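Side-chain contacts in tRNA (adenine(58)-N(1))-methyltransferase catalytic subunit TRM61 C-terminal domain-containing protein (Thermoplasma acidophilum, PDB 1YB2), which is a putative S-adenosyl-L-methionine-dependent methyltransferase that, as in its relatives, probably methylates adenine in RNA, most likely at N1 in tRNA: residues Pro26-Ser31 / Pro80-Arg85; Gly63-Val68 / Ser72-Asp77; Met112-Val117 / Ser126-Ala131; Asp181-Asp186 / Ser199-Gly204. All coordinates share one frame; numbering follows the deposited sequence.

How the contacts relate
Contacts 1 and 2 share the N-terminal sheet, through neighbouring antiparallel strands 28-30 and 71-76: Val30 O lies 2.8 Å from Ile74 N, and the contact centres are about 11 Å apart. Contacts 3 and 4 belong to the methyltransferase core, where strands 113-117 and 180-185 run side by side, with Asp113 O 2.7 Å from Asp181 N and centres about 12 Å apart. Contacts 2 and 4 meet by packing, Ser76 OG to Gly204 O at 4.0 Å. Contact 4 carries Asp186 of the predicted S-adenosyl-L-methionine site, away from its touching residues; the Glu116 side chain of contact 3 lies about 7 Å from that of Asp186 and about 8 Å from that of Glu142. Contacts 1 and 3 also touch the second subunit.

Contact 1: residues Pro26-Ser31 / Pro80-Arg85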
loop_
_atom_site.group_PDB
_atom_site.type_symbol
_atom_site.label_atom_id
_atom_site.label_comp_id
_atom_site.label_asym_id
_atom_site.label_seq_id
_atom_site.Cartn_x
_atom_site.Cartn_y
_atom_site.Cartn_z
ATOM N N PRO A 26 23.542 2.792 2.379
ATOM C CA PRO A 26 23.216 2.859 0.957
ATOM C C PRO A 26 23.538 1.538 0.282
ATOM O O PRO A 26 24.690 1.102 0.303
ATOM C CB PRO A 26 24.144 3.981 0.438
ATOM C CG PRO A 26 24.939 4.483 1.652
ATOM C CD PRO A 26 24.164 4.044 2.849
ATOM N N VAL A 27 22.534 0.895 -0.301
ATOM C CA VAL A 27 22.744 -0.425 -0.873
ATOM C C VAL A 27 22.202 -0.559 -2.305
ATOM O O VAL A 27 22.613 -1.456 -3.042
ATOM C CB VAL A 27 22.232 -1.553 0.102
ATOM C CG1 VAL A 27 20.708 -1.650 0.117
ATOM C CG2 VAL A 27 22.862 -2.888 -0.223
ATOM N N ILE A 28 21.314 0.345 -2.701
ATOM C CA ILE A 28 20.632 0.266 -3.992
ATOM C C ILE A 28 21.089 1.399 -4.928
ATOM O O ILE A 28 21.289 2.543 -4.502
ATOM C CB ILE A 28 19.074 0.313 -3.807
ATOM C CG1 ILE A 28 18.583 -0.759 -2.818
ATOM C CG2 ILE A 28 18.318 0.188 -5.142
ATOM C CD1 ILE A 28 19.074 -2.185 -3.097
ATOM N N LEU A 29 21.259 1.074 -6.201
ATOM C CA LEU A 29 21.465 2.090 -7.233
ATOM C C LEU A 29 20.208 2.160 -8.111
ATOM O O LEU A 29 19.835 1.173 -8.756
ATOM C CB LEU A 29 22.692 1.759 -8.070
ATOM C CG LEU A 29 24.023 1.683 -7.317
ATOM C CD1 LEU A 29 25.125 1.285 -8.251
ATOM C CD2 LEU A 29 24.360 3.011 -6.642
ATOM N N VAL A 30 19.543 3.306 -8.113
ATOM C CA VAL A 30 18.273 3.437 -8.828
ATOM C C VAL A 30 18.407 4.350 -10.037
ATOM O O VAL A 30 19.359 5.129 -10.133
ATOM C CB VAL A 30 17.121 3.949 -7.907
ATOM C CG1 VAL A 30 17.000 3.095 -6.672
ATOM C CG2 VAL A 30 17.311 5.425 -7.506
ATOM N N SER A 31 17.445 4.257 -10.957
ATOM C CA SER A 31 17.394 5.137 -12.114
ATOM C C SER A 31 16.036 5.010 -12.793
ATOM O O SER A 31 15.179 4.250 -12.334
ATOM C CB SER A 31 18.523 4.824 -13.102
ATOM O OG SER A 31 18.192 3.705 -13.904
ATOM N N PRO A 80 11.138 -1.144 -0.047
ATOM C CA PRO A 80 10.439 -2.239 -0.713
ATOM C C PRO A 80 9.988 -1.935 -2.140
ATOM O O PRO A 80 9.818 -2.867 -2.912
ATOM C CB PRO A 80 9.221 -2.500 0.193
ATOM C CG PRO A 80 9.039 -1.280 0.948
ATOM C CD PRO A 80 10.409 -0.711 1.162
HETATM N N MSE A 81 9.832 -0.655 -2.499
HETATM C CA MSE A 81 9.513 -0.316 -3.884
HETATM C C MSE A 81 10.607 -0.729 -4.864
HETATM O O MSE A 81 10.310 -0.895 -6.033
HETATM C CB MSE A 81 9.126 1.174 -4.092
HETATM C CG MSE A 81 10.239 2.193 -3.984
HETATM SE SE MSE A 81 9.618 4.010 -4.671
HETATM C CE MSE A 81 7.759 3.579 -5.014
ATOM N N TYR A 82 11.841 -0.910 -4.382
ATOM C CA TYR A 82 12.975 -1.309 -5.235
ATOM C C TYR A 82 13.244 -2.810 -5.305
ATOM O O TYR A 82 14.024 -3.271 -6.154
ATOM C CB TYR A 82 14.258 -0.602 -4.792
ATOM C CG TYR A 82 14.141 0.898 -4.707
ATOM C CD1 TYR A 82 13.572 1.638 -5.747
ATOM C CD2 TYR A 82 14.595 1.587 -3.582
ATOM C CE1 TYR A 82 13.454 3.056 -5.666
ATOM C CE2 TYR A 82 14.490 2.970 -3.492
ATOM C CZ TYR A 82 13.918 3.704 -4.547
ATOM O OH TYR A 82 13.820 5.084 -4.465
ATOM N N PHE A 83 12.604 -3.561 -4.403
ATOM C CA PHE A 83 12.900 -4.981 -4.213
ATOM C C PHE A 83 12.806 -5.760 -5.515
ATOM O O PHE A 83 13.733 -6.455 -5.878
ATOM C CB PHE A 83 11.986 -5.577 -3.134
ATOM C CG PHE A 83 12.237 -7.039 -2.842
ATOM C CD1 PHE A 83 13.198 -7.426 -1.903
ATOM C CD2 PHE A 83 11.500 -8.021 -3.484
ATOM C CE1 PHE A 83 13.416 -8.775 -1.614
ATOM C CE2 PHE A 83 11.711 -9.381 -3.205
ATOM C CZ PHE A 83 12.670 -9.750 -2.266
ATOM N N GLY A 84 11.703 -5.615 -6.233
ATOM C CA GLY A 84 11.512 -6.355 -7.480
ATOM C C GLY A 84 12.494 -6.021 -8.594
ATOM O O GLY A 84 12.765 -6.862 -9.464
ATOM N N ARG A 85 13.037 -4.805 -8.565
ATOM C CA ARG A 85 14.004 -4.347 -9.579
ATOM C C ARG A 85 15.421 -4.845 -9.314
ATOM O O ARG A 85 16.211 -4.999 -10.247
ATOM C CB ARG A 85 14.034 -2.810 -9.651
ATOM C CG ARG A 85 12.702 -2.126 -10.011
ATOM C CD ARG A 85 12.349 -2.326 -11.497
ATOM N NE ARG A 85 12.170 -1.061 -12.222
ATOM C CZ ARG A 85 12.967 -0.650 -13.214
ATOM N NH1 ARG A 85 12.746 0.523 -13.818
ATOM N NH2 ARG A 85 13.994 -1.410 -13.601
#
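Val30 sets one methyl over the face of the Tyr82 ring, a CH-pi contact that joins strand 28-30 of the N-terminal sheet to segment 80-85, which runs into the short helix 83-86. The methyl is CG1, held 3.7 Å from the centroid of the Tyr82 ring and 11° off the ring normal, and thus almost centred over one face. All six ring carbons lie at similar distances from it, CE1 being nearest. With CG1 of Val30 set opposite its carbonyl carbon (chi1 -53°), this branch rather than CG2 does the touching. The other face of the ring is covered from within its own segment by CG of Met81, a selenomethionine, 3.7 Å above the plane and shifted toward the rim, which leaves the aromatic ring sandwiched between two aliphatic groups. Ile28, two residues before Val30 on the same side of the strand, meets the root of the tyrosine, approaching the ring obliquely. Just there the strand carries a classic beta bulge, in which Val27 and Ile28 both face Ser76 of strand 71-76. Ile266 and Leu232 from the long strands of the methyltransferase core also pack on Val30 and Tyr82, and Ile28 reaches Phe158 of the second subunit. No hydrogen bond crosses between the segments, and the looser end of the contact is Ile28 CG2 against Tyr82 CB at 4.2 Å.

Contact 2: residues Gly63-Val68 / Ser72-Asp77; sequences GDELIV and SFIVSD
Leu66 and Phe73 form the hydrogen-bonded pair at the middle of a beta hairpin, strands 65-68 and 71-76, in the FKBP-like N-terminal domain. Backbone bonds make the ladder. Leu66 N gives its hydrogen to Phe73 O at 2.7 Å, and Phe73 N answers to Leu66 O at 2.8 Å. Farther from the turn, Val75 N bonds to Asp64 O at 2.9 Å, and Gly63 N meets Val75 O in a nearly straight bond. Next to the Glu65-Ile74 non-hydrogen-bonded pair, Glu65 CA makes a CA-H...O contact with Phe73 O.

One side-chain bond crosses diagonally. Glu65 stretches out fully, CG opposite its backbone N (chi1 178°), and OE1 receives the hydroxyl proton of Ser72 OG at 2.6 Å, nearly in line with the C-O bond. The stem of the same glutamate rests against the CD1 methyl of Ile74. The Asp64 carboxylate turns elsewhere, to Ser269 OG and Glu61 N.

Apolar contacts on the face of Leu66 and Phe73 are diagonal as well: Leu66 CG lies 3.8 Å from Val75 CG2, and Leu29 of the adjoining strand 28-30 packs onto Leu66, Phe73 and Val75. Beyond strand 65-68, strand 272-274 continues the sheet. The Phe73 ring has Leu66 O at its edge, in the ring plane, while Val68 CG1 approaches it obliquely, 3.8 Å from Phe73 CD2.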
loop_
_atom_site.group_PDB
_atom_site.type_symbol
_atom_site.label_atom_id
_atom_site.label_comp_id
_atom_site.label_asym_id
_atom_site.label_seq_id
_atom_site.Cartn_x
_atom_site.Cartn_y
_atom_site.Cartn_z
ATOM N N GLY A 63 21.235 9.641 -2.233
ATOM C CA GLY A 63 21.024 10.816 -3.082
ATOM C C GLY A 63 22.223 11.159 -3.968
ATOM O O GLY A 63 22.071 11.922 -4.916
ATOM N N ASP A 64 23.413 10.608 -3.682
ATOM C CA ASP A 64 24.593 10.866 -4.558
ATOM C C ASP A 64 24.342 10.276 -5.948
ATOM O O ASP A 64 23.710 9.242 -6.091
ATOM C CB ASP A 64 25.916 10.292 -3.992
ATOM C CG ASP A 64 26.431 11.039 -2.765
ATOM O OD1 ASP A 64 25.888 12.100 -2.396
ATOM O OD2 ASP A 64 27.409 10.555 -2.151
ATOM N N GLU A 65 24.820 10.964 -6.976
ATOM C CA GLU A 65 24.683 10.493 -8.342
ATOM C C GLU A 65 26.005 9.866 -8.767
ATOM O O GLU A 65 27.075 10.487 -8.650
ATOM C CB GLU A 65 24.311 11.659 -9.270
ATOM C CG GLU A 65 24.202 11.281 -10.715
ATOM C CD GLU A 65 23.643 12.412 -11.592
ATOM O OE1 GLU A 65 23.439 12.157 -12.801
ATOM O OE2 GLU A 65 23.406 13.538 -11.080
ATOM N N LEU A 66 25.939 8.622 -9.226
ATOM C CA LEU A 66 27.109 7.929 -9.759
ATOM C C LEU A 66 26.891 7.754 -11.256
ATOM O O LEU A 66 25.921 7.128 -11.679
ATOM C CB LEU A 66 27.335 6.566 -9.069
ATOM C CG LEU A 66 27.281 6.460 -7.537
ATOM C CD1 LEU A 66 27.584 5.034 -7.053
ATOM C CD2 LEU A 66 28.217 7.450 -6.862
ATOM N N ILE A 67 27.773 8.354 -12.048
ATOM C CA ILE A 67 27.685 8.270 -13.506
ATOM C C ILE A 67 28.715 7.255 -13.971
ATOM O O ILE A 67 29.916 7.496 -13.946
ATOM C CB ILE A 67 27.881 9.652 -14.210
ATOM C CG1 ILE A 67 26.979 10.718 -13.564
ATOM C CG2 ILE A 67 27.609 9.523 -15.743
ATOM C CD1 ILE A 67 27.055 12.125 -14.214
ATOM N N VAL A 68 28.232 6.086 -14.357
ATOM C CA VAL A 68 29.127 5.032 -14.805
ATOM C C VAL A 68 28.927 4.791 -16.306
ATOM O O VAL A 68 27.835 4.426 -16.758
ATOM C CB VAL A 68 29.058 3.765 -13.890
ATOM C CG1 VAL A 68 27.862 3.813 -12.944
ATOM C CG2 VAL A 68 29.128 2.460 -14.694
ATOM N N SER A 72 23.564 7.617 -15.494
ATOM C CA SER A 72 23.310 8.075 -14.134
ATOM C C SER A 72 22.582 7.055 -13.248
ATOM O O SER A 72 21.533 6.519 -13.617
ATOM C CB SER A 72 22.475 9.353 -14.158
ATOM O OG SER A 72 23.190 10.429 -14.735
ATOM N N PHE A 73 23.131 6.832 -12.058
ATOM C CA PHE A 73 22.437 6.098 -11.005
ATOM C C PHE A 73 22.401 6.954 -9.763
ATOM O O PHE A 73 23.388 7.655 -9.475
ATOM C CB PHE A 73 23.192 4.807 -10.687
ATOM C CG PHE A 73 23.116 3.783 -11.774
ATOM C CD1 PHE A 73 22.087 2.839 -11.789
ATOM C CD2 PHE A 73 24.067 3.764 -12.795
ATOM C CE1 PHE A 73 22.006 1.884 -12.811
ATOM C CE2 PHE A 73 24.002 2.806 -13.830
ATOM C CZ PHE A 73 22.974 1.870 -13.833
ATOM N N ILE A 74 21.297 6.886 -9.025
ATOM C CA ILE A 74 21.195 7.572 -7.729
ATOM C C ILE A 74 21.347 6.533 -6.604
ATOM O O ILE A 74 20.713 5.461 -6.635
ATOM C CB ILE A 74 19.866 8.370 -7.579
ATOM C CG1 ILE A 74 19.621 9.309 -8.790
ATOM C CG2 ILE A 74 19.825 9.159 -6.261
ATOM C CD1 ILE A 74 20.815 10.262 -9.131
ATOM N N VAL A 75 22.214 6.837 -5.639
ATOM C CA VAL A 75 22.362 5.999 -4.449
ATOM C C VAL A 75 21.140 6.114 -3.539
ATOM O O VAL A 75 20.685 7.209 -3.192
ATOM C CB VAL A 75 23.675 6.323 -3.667
ATOM C CG1 VAL A 75 23.817 5.410 -2.452
ATOM C CG2 VAL A 75 24.883 6.161 -4.565
ATOM N N SER A 76 20.601 4.965 -3.160
ATOM C CA SER A 76 19.481 4.935 -2.245
ATOM C C SER A 76 19.673 3.875 -1.135
ATOM O O SER A 76 20.346 2.859 -1.333
ATOM C CB SER A 76 18.214 4.630 -3.023
ATOM O OG SER A 76 17.089 4.609 -2.179
ATOM N N ASP A 77 19.067 4.113 0.022
ATOM C CA ASP A 77 18.858 3.024 0.991
ATOM C C ASP A 77 17.805 2.077 0.414
ATOM O O ASP A 77 16.972 2.472 -0.395
ATOM C CB ASP A 77 18.358 3.557 2.337
ATOM C CG ASP A 77 19.419 4.350 3.102
ATOM O OD1 ASP A 77 20.637 4.119 2.921
ATOM O OD2 ASP A 77 19.021 5.223 3.900
#

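Contact 3: residues Met112-Val117 / Ser126-Ala131; sequences MDILEV and SYILYA
Ile128 reaches from helix 123-132 to strand 113-117 with both of its branches, touching Ile114 with one and Glu116 with the other. These elements open the beta-alpha-beta unit of the class I methyltransferase fold, whose glycine-rich loop runs between this strand and this helix. The tighter, wholly aliphatic part is methyl on methyl: Ile114 CD1 meets Ile128 CG2 at 3.8 Å, the two side chains crossing at a slant. Ile114 gets its end there by an extended reach, CG1 lying opposite the carbonyl carbon and CD1 carried straight on (chi2 179°). Strand and helix are held 8.3 Å apart here, measured from Ile114 CA to Ile128 CA, the two isoleucines filling the gap.

The looser part lies toward the C-terminal end of the strand. Ile128 CD1 rests beside the carboxylate of Glu116, 3.9 Å from OE1 and 4.1 Å from CD, a polar group against a methyl with no hydrogen bond between the segments. Glu116 extends toward the helix from the backbone (chi1 179°), and OE1 finds its polar partner in Ser125 OG, in the first turn of the same helix. Its side chain is about 7 Å from that of Asp186 and about 8 Å from that of Glu142, both predicted to bind S-adenosyl-L-methionine.

On the side turned from the strand, Tyr127 and Tyr130, partly exposed, pack on Pro80 of the second subunit. Strand 113-117 runs between parallel strands 137-141 and 180-185, and Ile184 of the latter also packs against Ile128, so that the helix lies across more than one strand.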
loop_
_atom_site.group_PDB
_atom_site.type_symbol
_atom_site.label_atom_id
_atom_site.label_comp_id
_atom_site.label_asym_id
_atom_site.label_seq_id
_atom_site.Cartn_x
_atom_site.Cartn_y
_atom_site.Cartn_z
HETATM N N MSE A 112 9.111 7.509 10.429
HETATM C CA MSE A 112 9.308 8.494 9.364
HETATM C C MSE A 112 8.622 9.824 9.666
HETATM O O MSE A 112 7.580 9.871 10.316
HETATM C CB MSE A 112 8.785 7.952 8.026
HETATM C CG MSE A 112 9.473 6.690 7.509
HETATM SE SE MSE A 112 8.563 6.062 5.878
HETATM C CE MSE A 112 9.354 7.330 4.699
ATOM N N ASP A 113 9.228 10.905 9.183
ATOM C CA ASP A 113 8.584 12.215 9.151
ATOM C C ASP A 113 8.104 12.493 7.724
ATOM O O ASP A 113 8.902 12.715 6.811
ATOM C CB ASP A 113 9.522 13.307 9.642
ATOM C CG ASP A 113 9.929 13.111 11.099
ATOM O OD1 ASP A 113 9.069 12.760 11.946
ATOM O OD2 ASP A 113 11.118 13.310 11.404
ATOM N N ILE A 114 6.790 12.491 7.561
ATOM C CA ILE A 114 6.153 12.561 6.254
ATOM C C ILE A 114 5.486 13.908 6.049
ATOM O O ILE A 114 4.842 14.454 6.964
ATOM C CB ILE A 114 5.135 11.392 6.090
ATOM C CG1 ILE A 114 5.897 10.053 6.213
ATOM C CG2 ILE A 114 4.335 11.514 4.759
ATOM C CD1 ILE A 114 5.020 8.824 6.103
ATOM N N LEU A 115 5.661 14.446 4.850
ATOM C CA LEU A 115 5.011 15.680 4.440
ATOM C C LEU A 115 3.926 15.328 3.424
ATOM O O LEU A 115 4.200 14.660 2.425
ATOM C CB LEU A 115 6.032 16.648 3.807
ATOM C CG LEU A 115 5.443 17.968 3.285
ATOM C CD1 LEU A 115 4.883 18.773 4.453
ATOM C CD2 LEU A 115 6.501 18.781 2.544
ATOM N N GLU A 116 2.695 15.759 3.692
ATOM C CA GLU A 116 1.601 15.576 2.762
ATOM C C GLU A 116 1.094 16.946 2.300
ATOM O O GLU A 116 0.597 17.743 3.104
ATOM C CB GLU A 116 0.491 14.751 3.435
ATOM C CG GLU A 116 -0.720 14.489 2.593
ATOM C CD GLU A 116 -1.780 13.651 3.323
ATOM O OE1 GLU A 116 -1.754 13.577 4.575
ATOM O OE2 GLU A 116 -2.658 13.077 2.637
ATOM N N VAL A 117 1.223 17.202 1.000
ATOM C CA VAL A 117 0.826 18.455 0.377
ATOM C C VAL A 117 -0.483 18.209 -0.381
ATOM O O VAL A 117 -0.504 17.504 -1.402
ATOM C CB VAL A 117 1.943 18.993 -0.552
ATOM C CG1 VAL A 117 1.587 20.347 -1.108
ATOM C CG2 VAL A 117 3.284 19.062 0.209
ATOM N N SER A 126 -5.054 8.854 6.551
ATOM C CA SER A 126 -5.452 7.728 7.379
ATOM C C SER A 126 -4.511 6.533 7.185
ATOM O O SER A 126 -4.019 5.982 8.169
ATOM C CB SER A 126 -6.921 7.379 7.153
ATOM O OG SER A 126 -7.182 6.047 7.562
ATOM N N TYR A 127 -4.231 6.159 5.933
ATOM C CA TYR A 127 -3.229 5.136 5.668
ATOM C C TYR A 127 -1.852 5.455 6.254
ATOM O O TYR A 127 -1.163 4.553 6.742
ATOM C CB TYR A 127 -3.078 4.885 4.163
ATOM C CG TYR A 127 -4.187 4.065 3.593
ATOM C CD1 TYR A 127 -5.208 4.673 2.861
ATOM C CD2 TYR A 127 -4.226 2.672 3.783
ATOM C CE1 TYR A 127 -6.242 3.919 2.315
ATOM C CE2 TYR A 127 -5.275 1.903 3.241
ATOM C CZ TYR A 127 -6.269 2.543 2.514
ATOM O OH TYR A 127 -7.308 1.823 1.951
ATOM N N ILE A 128 -1.446 6.720 6.176
ATOM C CA ILE A 128 -0.146 7.148 6.707
ATOM C C ILE A 128 -0.117 6.932 8.221
ATOM O O ILE A 128 0.819 6.318 8.753
ATOM C CB ILE A 128 0.156 8.628 6.341
ATOM C CG1 ILE A 128 0.390 8.772 4.819
ATOM C CG2 ILE A 128 1.353 9.166 7.130
ATOM C CD1 ILE A 128 0.295 10.228 4.313
ATOM N N LEU A 129 -1.149 7.414 8.915
ATOM C CA LEU A 129 -1.178 7.283 10.377
ATOM C C LEU A 129 -1.237 5.833 10.847
ATOM O O LEU A 129 -0.617 5.478 11.852
ATOM C CB LEU A 129 -2.325 8.084 10.993
ATOM C CG LEU A 129 -2.247 9.614 10.944
ATOM C CD1 LEU A 129 -3.365 10.221 11.801
ATOM C CD2 LEU A 129 -0.903 10.151 11.403
ATOM N N TYR A 130 -1.975 4.995 10.119
ATOM C CA TYR A 130 -2.048 3.574 10.451
ATOM C C TYR A 130 -0.664 2.927 10.338
ATOM O O TYR A 130 -0.258 2.162 11.210
ATOM C CB TYR A 130 -3.060 2.867 9.544
ATOM C CG TYR A 130 -3.571 1.528 10.064
ATOM C CD1 TYR A 130 -4.498 1.464 11.102
ATOM C CD2 TYR A 130 -3.138 0.326 9.491
ATOM C CE1 TYR A 130 -4.985 0.228 11.558
ATOM C CE2 TYR A 130 -3.617 -0.910 9.941
ATOM C CZ TYR A 130 -4.536 -0.948 10.962
ATOM O OH TYR A 130 -4.998 -2.165 11.402
ATOM N N ALA A 131 0.056 3.253 9.274
ATOM C CA ALA A 131 1.400 2.716 9.029
ATOM C C ALA A 131 2.441 3.221 10.037
ATOM O O ALA A 131 3.304 2.450 10.488
ATOM C CB ALA A 131 1.837 3.016 7.594
#

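Contact 4: residues Asp181-Asp186 / Ser199-Gly204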
loop_
_atom_site.group_PDB
_atom_site.type_symbol
_atom_site.label_atom_id
_atom_site.label_comp_id
_atom_site.label_asym_id
_atom_site.label_seq_id
_atom_site.Cartn_x
_atom_site.Cartn_y
_atom_site.Cartn_z
ATOM N N ASP A 181 11.164 12.568 5.372
ATOM C CA ASP A 181 11.597 11.261 4.886
ATOM C C ASP A 181 10.849 10.844 3.629
ATOM O O ASP A 181 11.276 9.921 2.943
ATOM C CB ASP A 181 11.390 10.194 5.967
ATOM C CG ASP A 181 12.297 10.391 7.161
ATOM O OD1 ASP A 181 13.521 10.418 6.964
ATOM O OD2 ASP A 181 11.787 10.508 8.294
ATOM N N ALA A 182 9.718 11.509 3.355
ATOM C CA ALA A 182 8.847 11.200 2.214
ATOM C C ALA A 182 7.920 12.379 2.014
ATOM O O ALA A 182 7.543 13.060 2.975
ATOM C CB ALA A 182 8.011 9.932 2.466
ATOM N N VAL A 183 7.573 12.616 0.758
ATOM C CA VAL A 183 6.597 13.632 0.397
ATOM C C VAL A 183 5.530 12.975 -0.447
ATOM O O VAL A 183 5.822 12.199 -1.374
ATOM C CB VAL A 183 7.191 14.812 -0.388
ATOM C CG1 VAL A 183 6.081 15.781 -0.819
ATOM C CG2 VAL A 183 8.259 15.539 0.456
ATOM N N ILE A 184 4.283 13.263 -0.089
ATOM C CA ILE A 184 3.145 12.795 -0.851
ATOM C C ILE A 184 2.349 14.024 -1.261
ATOM O O ILE A 184 1.877 14.789 -0.401
ATOM C CB ILE A 184 2.311 11.780 -0.028
ATOM C CG1 ILE A 184 3.122 10.482 0.130
ATOM C CG2 ILE A 184 0.973 11.512 -0.743
ATOM C CD1 ILE A 184 2.949 9.776 1.436
ATOM N N ALA A 185 2.226 14.228 -2.577
ATOM C CA ALA A 185 1.635 15.449 -3.129
ATOM C C ALA A 185 0.420 15.199 -4.022
ATOM O O ALA A 185 0.486 14.440 -4.995
ATOM C CB ALA A 185 2.691 16.244 -3.885
ATOM N N ASP A 186 -0.681 15.870 -3.687
ATOM C CA ASP A 186 -1.912 15.797 -4.449
ATOM C C ASP A 186 -2.407 17.230 -4.571
ATOM O O ASP A 186 -3.316 17.654 -3.863
ATOM C CB ASP A 186 -2.917 14.895 -3.723
ATOM C CG ASP A 186 -4.217 14.682 -4.506
ATOM O OD1 ASP A 186 -4.299 14.993 -5.723
ATOM O OD2 ASP A 186 -5.173 14.199 -3.869
ATOM N N SER A 199 13.584 21.194 -1.729
ATOM C CA SER A 199 14.360 21.807 -0.646
ATOM C C SER A 199 14.033 21.259 0.749
ATOM O O SER A 199 14.815 21.434 1.695
ATOM C CB SER A 199 14.188 23.335 -0.665
ATOM O OG SER A 199 12.928 23.706 -0.136
HETATM N N MSE A 200 12.890 20.599 0.902
HETATM C CA MSE A 200 12.612 20.021 2.211
HETATM C C MSE A 200 12.627 18.491 2.282
HETATM O O MSE A 200 12.132 17.903 3.235
HETATM C CB MSE A 200 11.369 20.632 2.864
HETATM C CG MSE A 200 10.160 20.780 1.996
HETATM SE SE MSE A 200 8.988 22.213 2.738
HETATM C CE MSE A 200 7.699 22.091 1.338
HETATM N N MSE A 201 13.222 17.865 1.271
HETATM C CA MSE A 201 13.385 16.419 1.226
HETATM C C MSE A 201 14.788 16.017 1.657
HETATM O O MSE A 201 15.767 16.594 1.181
HETATM C CB MSE A 201 13.157 15.939 -0.206
HETATM C CG MSE A 201 11.735 16.112 -0.683
HETATM SE SE MSE A 201 11.531 15.573 -2.532
HETATM C CE MSE A 201 11.787 13.602 -2.379
ATOM N N LYS A 202 14.895 15.023 2.532
ATOM C CA LYS A 202 16.206 14.407 2.799
ATOM C C LYS A 202 16.769 13.807 1.504
ATOM O O LYS A 202 16.018 13.230 0.717
ATOM C CB LYS A 202 16.072 13.299 3.827
ATOM C CG LYS A 202 15.766 13.814 5.204
ATOM C CD LYS A 202 15.553 12.673 6.150
ATOM C CE LYS A 202 15.329 13.201 7.551
ATOM N NZ LYS A 202 14.867 12.093 8.426
ATOM N N PRO A 203 18.094 13.927 1.284
ATOM C CA PRO A 203 18.668 13.287 0.086
ATOM C C PRO A 203 18.353 11.783 0.064
ATOM O O PRO A 203 18.463 11.121 1.101
ATOM C CB PRO A 203 20.177 13.474 0.270
ATOM C CG PRO A 203 20.312 14.653 1.204
ATOM C CD PRO A 203 19.111 14.620 2.107
ATOM N N GLY A 204 17.976 11.250 -1.099
ATOM C CA GLY A 204 17.717 9.823 -1.216
ATOM C C GLY A 204 16.284 9.446 -0.876
ATOM O O GLY A 204 15.899 8.287 -1.033
#
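Asp181 OD1 receives a short salt-bridge hydrogen bond from Lys202 NZ, 2.6 Å long. The ammonium comes from the syn side of the carboxylate but 33° out of its plane. Lys202 reaches it with an extended chain, and its CD methylene lies close as well, 3.1 Å from Asp181 OD1. The other carboxylate oxygen, OD2, is engaged by the backbone N of Asp113 on the neighbouring parallel strand, which should hold the carboxylate against rotation.

Beside the salt bridge is a small apolar contact. Val183 CG2 touches Met201 CG at 3.7 Å, the two side chains crossing at roughly a right angle. Met201, a selenomethionine, has CG opposite its carbonyl carbon (chi1 -67°), which sets that atom against Val183, and Ala207 of strand 205-211 packs against both residues. Strand 180-185 is thereby joined to the short piece of chain that leads from helix 194-199 into strand 205-211 of the methyltransferase sheet.

Asp186, predicted to bind S-adenosyl-L-methionine, lies at the far end of the strand and takes no part. Two opposite charges this close probably stabilise each other, favouring an ionised Asp181 and a protonated Lys202 at the partly exposed edge of the core.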